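PDB 2EL7: tryptophanyl-tRNA synthetase from Thermus thermophilus, which probably catalyses the ATP-dependent attachment of tryptophan to its cognate tRNA, working as a homodimeric class I aminoacyl-tRNA synthetase. Local coordinates for residues 91-96 and 133-138; 239-244 and 258-263; 45-48 and 52-55. All coordinates share one frame; numbering follows the deposited sequence.

Contact 1 (91-96 and 133-138); sequences TELSWV and QAADIL
L93 and A135 form the apolar centre of a place where two helices pass each other, an example of a small residue letting backbones draw close. The CG of L93 stands 4.0 Å from the CB of A135, and with CG anti to the backbone N (chi1 178°) the isobutyl group leans over the alanine and on along the partner helix. Its CD2 branch then reaches backbone rather than another side chain, lying 3.7 Å from the O of A135 and 4.3 Å from the C of L138.

A second group of contacts is made by the methyl of A135 with the backbone of S94. The CB of A135 sits 3.8 Å from the N of S94 and 3.9 Å from the CA of S94, and so presses directly on the helix surface. The two CA atoms, of S94 and A135, come within 5.3 Å, and the short axes approach to 8.2 Å at 118° between their N-to-C directions. No hydrogen bond spans the pair; the junction is made by van der Waals contact.

E92 and W95 turn their polar atoms elsewhere. E92 forms a salt bridge with R322, and it and W95 also hydrogen-bond to Y44 of the second subunit, so the same helix also meets that subunit. D136, whose CB points away from 91-96, is predicted to bind the tryptophan substrate and takes no part in this packing.

Within the fold, helix 89-99 is thus set across helix 124-139. F97, one turn on from L93, also touches A135 and L138, and M318 and V321 of helix 296-324 pack on L93. Beyond 133-138 comes helix 153-169, where T158 and I161 meet A134.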
loop_
_atom_site.group_PDB
_atom_site.type_symbol
_atom_site.label_atom_id
_atom_site.label_comp_id
_atom_site.label_asym_id
_atom_site.label_seq_id
_atom_site.Cartn_x
_atom_site.Cartn_y
_atom_site.Cartn_z
ATOM N N THR A 91 3.871 -2.506 3.868
ATOM C CA THR A 91 3.025 -1.801 2.897
ATOM C C THR A 91 2.825 -2.660 1.685
ATOM O O THR A 91 1.929 -2.414 0.896
ATOM C CB THR A 91 3.587 -0.401 2.370
ATOM O OG1 THR A 91 4.815 -0.576 1.651
ATOM C CG2 THR A 91 3.752 0.576 3.506
ATOM N N GLU A 92 3.690 -3.644 1.505
ATOM C CA GLU A 92 3.569 -4.539 0.363
ATOM C C GLU A 92 2.531 -5.621 0.693
ATOM O O GLU A 92 1.666 -5.963 -0.132
ATOM C CB GLU A 92 4.904 -5.175 0.050
ATOM C CG GLU A 92 4.848 -6.075 -1.150
ATOM C CD GLU A 92 6.132 -6.824 -1.362
ATOM O OE1 GLU A 92 7.137 -6.421 -0.749
ATOM O OE2 GLU A 92 6.140 -7.808 -2.145
ATOM N N LEU A 93 2.625 -6.149 1.912
ATOM C CA LEU A 93 1.689 -7.148 2.390
ATOM C C LEU A 93 0.337 -6.439 2.378
ATOM O O LEU A 93 -0.724 -7.048 2.171
ATOM C CB LEU A 93 2.048 -7.554 3.823
ATOM C CG LEU A 93 1.090 -8.558 4.445
ATOM C CD1 LEU A 93 0.921 -9.737 3.482
ATOM C CD2 LEU A 93 1.661 -9.035 5.784
ATOM N N SER A 94 0.401 -5.126 2.585
ATOM C CA SER A 94 -0.799 -4.293 2.622
ATOM C C SER A 94 -1.592 -4.334 1.309
ATOM O O SER A 94 -2.835 -4.330 1.306
ATOM C CB SER A 94 -0.411 -2.856 2.946
ATOM O OG SER A 94 -1.538 -2.156 3.387
ATOM N N TRP A 95 -0.875 -4.361 0.192
ATOM C CA TRP A 95 -1.551 -4.418 -1.094
ATOM C C TRP A 95 -2.250 -5.758 -1.209
ATOM O O TRP A 95 -3.420 -5.814 -1.604
ATOM C CB TRP A 95 -0.570 -4.233 -2.264
ATOM C CG TRP A 95 -1.188 -4.629 -3.574
ATOM C CD1 TRP A 95 -0.783 -5.636 -4.401
ATOM C CD2 TRP A 95 -2.362 -4.070 -4.179
ATOM N NE1 TRP A 95 -1.634 -5.742 -5.483
ATOM C CE2 TRP A 95 -2.608 -4.790 -5.370
ATOM C CE3 TRP A 95 -3.231 -3.029 -3.832
ATOM C CZ2 TRP A 95 -3.678 -4.503 -6.212
ATOM C CZ3 TRP A 95 -4.303 -2.742 -4.679
ATOM C CH2 TRP A 95 -4.513 -3.477 -5.850
ATOM N N VAL A 96 -1.541 -6.833 -0.847
ATOM C CA VAL A 96 -2.111 -8.183 -0.927
ATOM C C VAL A 96 -3.402 -8.221 -0.144
ATOM O O VAL A 96 -4.432 -8.614 -0.667
ATOM C CB VAL A 96 -1.134 -9.273 -0.384
ATOM C CG1 VAL A 96 -1.786 -10.658 -0.490
ATOM C CG2 VAL A 96 0.167 -9.260 -1.200
ATOM N N GLN A 133 -3.063 -1.567 9.246
ATOM C CA GLN A 133 -2.862 -2.111 10.589
ATOM C C GLN A 133 -2.830 -3.655 10.553
ATOM O O GLN A 133 -2.039 -4.295 11.256
ATOM C CB GLN A 133 -3.977 -1.663 11.533
ATOM C CG GLN A 133 -3.993 -0.186 11.887
ATOM C CD GLN A 133 -5.142 0.160 12.849
ATOM O OE1 GLN A 133 -6.333 0.076 12.488
ATOM N NE2 GLN A 133 -4.789 0.531 14.080
ATOM N N ALA A 134 -3.706 -4.255 9.751
ATOM C CA ALA A 134 -3.722 -5.714 9.643
ATOM C C ALA A 134 -2.388 -6.288 9.117
ATOM O O ALA A 134 -1.935 -7.355 9.550
ATOM C CB ALA A 134 -4.867 -6.154 8.727
ATOM N N ALA A 135 -1.770 -5.586 8.170
ATOM C CA ALA A 135 -0.506 -6.044 7.594
ATOM C C ALA A 135 0.623 -5.846 8.586
ATOM O O ALA A 135 1.569 -6.599 8.621
ATOM C CB ALA A 135 -0.223 -5.290 6.331
ATOM N N ASP A 136 0.512 -4.805 9.391
ATOM C CA ASP A 136 1.519 -4.516 10.400
ATOM C C ASP A 136 1.465 -5.657 11.430
ATOM O O ASP A 136 2.492 -6.174 11.847
ATOM C CB ASP A 136 1.195 -3.159 11.046
ATOM C CG ASP A 136 2.428 -2.292 11.282
ATOM O OD1 ASP A 136 3.516 -2.595 10.727
ATOM O OD2 ASP A 136 2.285 -1.290 12.032
ATOM N N ILE A 137 0.258 -6.054 11.816
ATOM C CA ILE A 137 0.072 -7.123 12.783
ATOM C C ILE A 137 0.517 -8.490 12.238
ATOM O O ILE A 137 1.281 -9.214 12.894
ATOM C CB ILE A 137 -1.422 -7.232 13.239
ATOM C CG1 ILE A 137 -1.829 -5.983 14.026
ATOM C CG2 ILE A 137 -1.626 -8.484 14.089
ATOM C CD1 ILE A 137 -3.266 -5.997 14.500
ATOM N N LEU A 138 0.076 -8.831 11.030
ATOM C CA LEU A 138 0.438 -10.122 10.486
ATOM C C LEU A 138 1.846 -10.278 9.876
ATOM O O LEU A 138 2.393 -11.398 9.841
ATOM C CB LEU A 138 -0.644 -10.566 9.507
ATOM C CG LEU A 138 -2.039 -10.538 10.160
ATOM C CD1 LEU A 138 -3.122 -10.915 9.130
ATOM C CD2 LEU A 138 -2.073 -11.472 11.369
#

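Contact 2 (239-244 and 258-263); sequences ILFTYL and EEYRKA
The ring of Y260 receives the edge of F241 on one face, with F241 CE2 3.5 Å above the plane and offset toward the rim. The pair is an edge-to-face stack whose centroids lie 5.0 Å apart and whose planes meet at 61°, short of a perfect T. The CE2 atom of F241 lies 3.6 Å from both CG and CD1 of Y260, while the neighbouring CZ of F241 rests 3.7 Å from the CB of Y260. The phenyl edge therefore falls on the root of the tyrosine, at CB, CG and CD1.

Both side chains are directed at each other from helices whose nearest CA atoms, those of F241 and Y260, are still 9.8 Å apart; the rings bridge that distance. Y260 carries CG anti to its N (chi1 -176°), beside the carbonyl carbon, and its CB is directed at 239-244.

Helices 239-247 and 250-261 follow one another in the chain as a helical hairpin, and L256 and K257 also touch F241 from the second helix. L240 meanwhile packs on V270 and L274 of helix 267-294.

An alanine in place of Y260 removes the face that F241 meets, and the phenyl ring, held then by L256 and K257, would probably be freer to turn.

The chemistry is that of a partly exposed aromatic pair with no hydrogen bond across it, in which weakly positive ring hydrogens of F241 meet the pi electrons of Y260; cohesion is likely to come from dispersion and this modest electrostatic term.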
loop_
_atom_site.group_PDB
_atom_site.type_symbol
_atom_site.label_atom_id
_atom_site.label_comp_id
_atom_site.label_asym_id
_atom_site.label_seq_id
_atom_site.Cartn_x
_atom_site.Cartn_y
_atom_site.Cartn_z
ATOM N N ILE A 239 -12.236 14.518 42.036
ATOM C CA ILE A 239 -11.147 13.935 41.263
ATOM C C ILE A 239 -9.890 14.051 42.119
ATOM O O ILE A 239 -8.928 13.299 41.944
ATOM C CB ILE A 239 -10.941 14.648 39.886
ATOM C CG1 ILE A 239 -10.275 16.008 40.068
ATOM C CG2 ILE A 239 -12.280 14.821 39.184
ATOM C CD1 ILE A 239 -9.899 16.671 38.745
ATOM N N LEU A 240 -9.929 14.982 43.068
ATOM C CA LEU A 240 -8.820 15.216 43.979
ATOM C C LEU A 240 -8.434 13.948 44.746
ATOM O O LEU A 240 -7.242 13.651 44.896
ATOM C CB LEU A 240 -9.180 16.319 44.969
ATOM C CG LEU A 240 -8.051 16.796 45.878
ATOM C CD1 LEU A 240 -7.079 17.655 45.089
ATOM C CD2 LEU A 240 -8.639 17.598 47.023
ATOM N N PHE A 241 -9.425 13.203 45.235
ATOM C CA PHE A 241 -9.138 11.972 45.971
ATOM C C PHE A 241 -8.989 10.778 45.053
ATOM O O PHE A 241 -8.559 9.709 45.492
ATOM C CB PHE A 241 -10.220 11.695 47.012
ATOM C CG PHE A 241 -9.937 12.320 48.344
ATOM C CD1 PHE A 241 -9.193 11.640 49.299
ATOM C CD2 PHE A 241 -10.355 13.622 48.622
ATOM C CE1 PHE A 241 -8.862 12.249 50.511
ATOM C CE2 PHE A 241 -10.030 14.243 49.833
ATOM C CZ PHE A 241 -9.282 13.557 50.775
ATOM N N THR A 242 -9.352 10.956 43.782
ATOM C CA THR A 242 -9.222 9.887 42.793
ATOM C C THR A 242 -7.738 9.824 42.439
ATOM O O THR A 242 -7.108 8.761 42.505
ATOM C CB THR A 242 -10.051 10.191 41.531
ATOM O OG1 THR A 242 -11.445 10.194 41.868
ATOM C CG2 THR A 242 -9.808 9.148 40.458
ATOM N N TYR A 243 -7.183 10.977 42.079
ATOM C CA TYR A 243 -5.772 11.075 41.757
ATOM C C TYR A 243 -4.996 10.632 42.975
ATOM O O TYR A 243 -4.071 9.832 42.867
ATOM C CB TYR A 243 -5.380 12.508 41.438
ATOM C CG TYR A 243 -5.897 13.048 40.127
ATOM C CD1 TYR A 243 -5.572 14.340 39.726
ATOM C CD2 TYR A 243 -6.692 12.274 39.278
ATOM C CE1 TYR A 243 -6.022 14.862 38.514
ATOM C CE2 TYR A 243 -7.148 12.792 38.051
ATOM C CZ TYR A 243 -6.809 14.091 37.685
ATOM O OH TYR A 243 -7.289 14.655 36.520
ATOM N N LEU A 244 -5.367 11.151 44.143
ATOM C CA LEU A 244 -4.665 10.790 45.374
ATOM C C LEU A 244 -4.542 9.274 45.499
ATOM O O LEU A 244 -3.508 8.753 45.918
ATOM C CB LEU A 244 -5.401 11.349 46.598
ATOM C CG LEU A 244 -4.746 11.107 47.966
ATOM C CD1 LEU A 244 -3.492 11.947 48.082
ATOM C CD2 LEU A 244 -5.718 11.458 49.080
ATOM N N GLU A 258 -11.514 9.948 55.683
ATOM C CA GLU A 258 -12.328 10.011 56.887
ATOM C C GLU A 258 -12.297 11.465 57.394
ATOM O O GLU A 258 -13.343 12.072 57.644
ATOM C CB GLU A 258 -11.760 9.061 57.949
ATOM C CG GLU A 258 -12.744 8.703 59.059
ATOM C CD GLU A 258 -14.016 8.041 58.527
ATOM O OE1 GLU A 258 -13.904 7.004 57.835
ATOM O OE2 GLU A 258 -15.125 8.554 58.803
ATOM N N GLU A 259 -11.089 12.016 57.498
ATOM C CA GLU A 259 -10.854 13.376 57.966
ATOM C C GLU A 259 -11.451 14.448 57.040
ATOM O O GLU A 259 -11.901 15.491 57.505
ATOM C CB GLU A 259 -9.343 13.593 58.115
ATOM C CG GLU A 259 -8.904 14.639 59.121
ATOM C CD GLU A 259 -9.332 14.312 60.538
ATOM O OE1 GLU A 259 -9.194 13.141 60.950
ATOM O OE2 GLU A 259 -9.799 15.235 61.246
ATOM N N TYR A 260 -11.455 14.198 55.734
ATOM C CA TYR A 260 -12.009 15.164 54.786
ATOM C C TYR A 260 -13.518 15.261 55.023
ATOM O O TYR A 260 -14.132 16.318 54.840
ATOM C CB TYR A 260 -11.744 14.702 53.345
ATOM C CG TYR A 260 -12.189 15.676 52.261
ATOM C CD1 TYR A 260 -11.407 16.778 51.920
ATOM C CD2 TYR A 260 -13.388 15.487 51.575
ATOM C CE1 TYR A 260 -11.803 17.674 50.919
ATOM C CE2 TYR A 260 -13.800 16.374 50.569
ATOM C CZ TYR A 260 -13.000 17.465 50.247
ATOM O OH TYR A 260 -13.400 18.347 49.263
ATOM N N ARG A 261 -14.104 14.136 55.422
ATOM C CA ARG A 261 -15.537 14.046 55.701
ATOM C C ARG A 261 -15.916 14.765 57.000
ATOM O O ARG A 261 -17.048 15.212 57.153
ATOM C CB ARG A 261 -15.968 12.573 55.788
ATOM C CG ARG A 261 -16.110 11.862 54.451
ATOM C CD ARG A 261 -16.370 10.382 54.652
ATOM N NE ARG A 261 -17.068 9.781 53.514
ATOM C CZ ARG A 261 -16.615 9.767 52.262
ATOM N NH1 ARG A 261 -17.339 9.193 51.302
ATOM N NH2 ARG A 261 -15.442 10.323 51.964
ATOM N N LYS A 262 -14.967 14.870 57.929
ATOM C CA LYS A 262 -15.197 15.530 59.214
ATOM C C LYS A 262 -14.754 16.987 59.210
ATOM O O LYS A 262 -14.670 17.607 60.269
ATOM C CB LYS A 262 -14.444 14.803 60.335
ATOM C CG LYS A 262 -15.172 13.619 60.957
ATOM C CD LYS A 262 -15.420 12.476 59.974
ATOM C CE LYS A 262 -16.147 11.305 60.651
ATOM N NZ LYS A 262 -15.370 10.737 61.796
ATOM N N ALA A 263 -14.465 17.533 58.034
ATOM C CA ALA A 263 -14.009 18.917 57.948
ATOM C C ALA A 263 -12.798 19.146 58.872
ATOM O O ALA A 263 -12.673 20.209 59.495
ATOM C CB ALA A 263 -15.140 19.864 58.331
#

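Contact 3 (45-48 and 52-55); sequences HALT and AYDP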
loop_
_atom_site.group_PDB
_atom_site.type_symbol
_atom_site.label_atom_id
_atom_site.label_comp_id
_atom_site.label_asym_id
_atom_site.label_seq_id
_atom_site.Cartn_x
_atom_site.Cartn_y
_atom_site.Cartn_z
ATOM N N HIS A 45 0.440 6.531 10.557
ATOM C CA HIS A 45 -0.923 6.875 10.975
ATOM C C HIS A 45 -1.124 8.396 10.947
ATOM O O HIS A 45 -2.252 8.878 10.779
ATOM C CB HIS A 45 -1.184 6.311 12.379
ATOM C CG HIS A 45 -2.549 6.596 12.932
ATOM N ND1 HIS A 45 -3.697 6.557 12.165
ATOM C CD2 HIS A 45 -2.953 6.874 14.196
ATOM C CE1 HIS A 45 -4.747 6.798 12.932
ATOM N NE2 HIS A 45 -4.321 6.992 14.169
ATOM N N ALA A 46 -0.030 9.146 11.096
ATOM C CA ALA A 46 -0.118 10.601 11.076
ATOM C C ALA A 46 -0.531 11.102 9.691
ATOM O O ALA A 46 -1.232 12.099 9.598
ATOM C CB ALA A 46 1.230 11.233 11.476
ATOM N N LEU A 47 -0.100 10.427 8.621
ATOM C CA LEU A 47 -0.456 10.854 7.255
ATOM C C LEU A 47 -1.948 10.773 6.880
ATOM O O LEU A 47 -2.346 11.332 5.859
ATOM C CB LEU A 47 0.329 10.073 6.198
ATOM C CG LEU A 47 1.852 9.892 6.250
ATOM C CD1 LEU A 47 2.339 9.449 4.887
ATOM C CD2 LEU A 47 2.536 11.150 6.640
ATOM N N THR A 48 -2.767 10.089 7.684
ATOM C CA THR A 48 -4.205 9.958 7.396
ATOM C C THR A 48 -4.987 11.278 7.478
ATOM O O THR A 48 -6.154 11.343 7.089
ATOM C CB THR A 48 -4.870 8.913 8.311
ATOM O OG1 THR A 48 -4.271 8.961 9.603
ATOM C CG2 THR A 48 -4.682 7.548 7.762
ATOM N N ALA A 52 -3.820 18.504 7.941
ATOM C CA ALA A 52 -3.684 18.844 9.358
ATOM C C ALA A 52 -2.356 18.486 10.048
ATOM O O ALA A 52 -1.819 19.308 10.791
ATOM C CB ALA A 52 -4.861 18.235 10.151
ATOM N N TYR A 53 -1.839 17.272 9.842
ATOM C CA TYR A 53 -0.567 16.892 10.468
ATOM C C TYR A 53 0.552 17.762 9.853
ATOM O O TYR A 53 0.480 18.161 8.676
ATOM C CB TYR A 53 -0.310 15.383 10.271
ATOM C CG TYR A 53 0.601 15.003 9.130
ATOM C CD1 TYR A 53 1.945 14.713 9.360
ATOM C CD2 TYR A 53 0.135 14.959 7.821
ATOM C CE1 TYR A 53 2.798 14.393 8.323
ATOM C CE2 TYR A 53 0.994 14.641 6.763
ATOM C CZ TYR A 53 2.326 14.361 7.027
ATOM O OH TYR A 53 3.196 14.067 5.992
ATOM N N ASP A 54 1.566 18.098 10.642
ATOM C CA ASP A 54 2.637 18.954 10.132
ATOM C C ASP A 54 3.875 18.136 9.794
ATOM O O ASP A 54 4.588 17.683 10.670
ATOM C CB ASP A 54 2.978 20.043 11.157
ATOM C CG ASP A 54 4.023 21.033 10.638
ATOM O OD1 ASP A 54 4.399 21.936 11.421
ATOM O OD2 ASP A 54 4.474 20.918 9.462
ATOM N N PRO A 55 4.147 17.948 8.505
ATOM C CA PRO A 55 5.311 17.166 8.103
ATOM C C PRO A 55 6.653 17.673 8.592
ATOM O O PRO A 55 7.575 16.884 8.810
ATOM C CB PRO A 55 5.201 17.149 6.578
ATOM C CG PRO A 55 4.457 18.403 6.269
ATOM C CD PRO A 55 3.402 18.426 7.324
#
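Y53 and L47 meet through two side-chain torsions. L47 carries CG anti to its carbonyl carbon (chi1 -49°), which brings round a branch whose CB starts away from 52-55; in Y53, with chi1 at 98°, well off a staggered position, the ring lies with one face toward the backbone of A46 and L47. The two side chains then run alongside each other in the same direction. The CD2 of L47 ends beside the phenol, 3.2 Å from the CZ of Y53, a tight approach for two carbons.

Backbone supplies much of the rest. One face of the Y53 ring is covered near its rim by the C of A46 and the CA of L47, and the O of A46 lies 3.5 Å from the CG of Y53. The methyl of A46 adds a looser touch, its CB 4.1 Å from the CD1 of Y53. On the opposite face P55 offers its CD, 4.1 Å above the plane, so each face has a neighbour near its rim, the 45-48 backbone on one and P55 on the other.

The phenol is buried, and its OH is hydrogen-bonded to the backbone O of V325 of the second subunit. F169 of that subunit also packs on Y53, which makes the ring part of the dimer interface as well as of its own loop.

Both segments belong to the connection from strand 37-41 to helix 55-72, inside a parallel beta-alpha-beta crossover that ends in strand 80-83. D54 is the N-cap of the helix and also bonds S56, while L58 on its first turns touches A46 and Y53; the folded loop is thereby seated against the helix it introduces.

How the contacts relate
Contacts 1 and 3 show how neighbouring parts of a class I fold can share a dimer interface: their centres are 20 Å apart and nearest atoms about 6 Å, and both reach the second subunit, where T48 of one chain packs on W95 of the other. Contact 3 lies near the predicted ATP site, the side chain of A46 being about 4 Å from that of P10, while 133-138 carries D136, predicted to bind tryptophan, though it takes no part in contact 1. Contact 2 stands apart, centred 50 Å from contact 1 and 42 Å from contact 3, touched by no other chain of the assembly, though its Y243 meets M196 of the predicted KMSKS region.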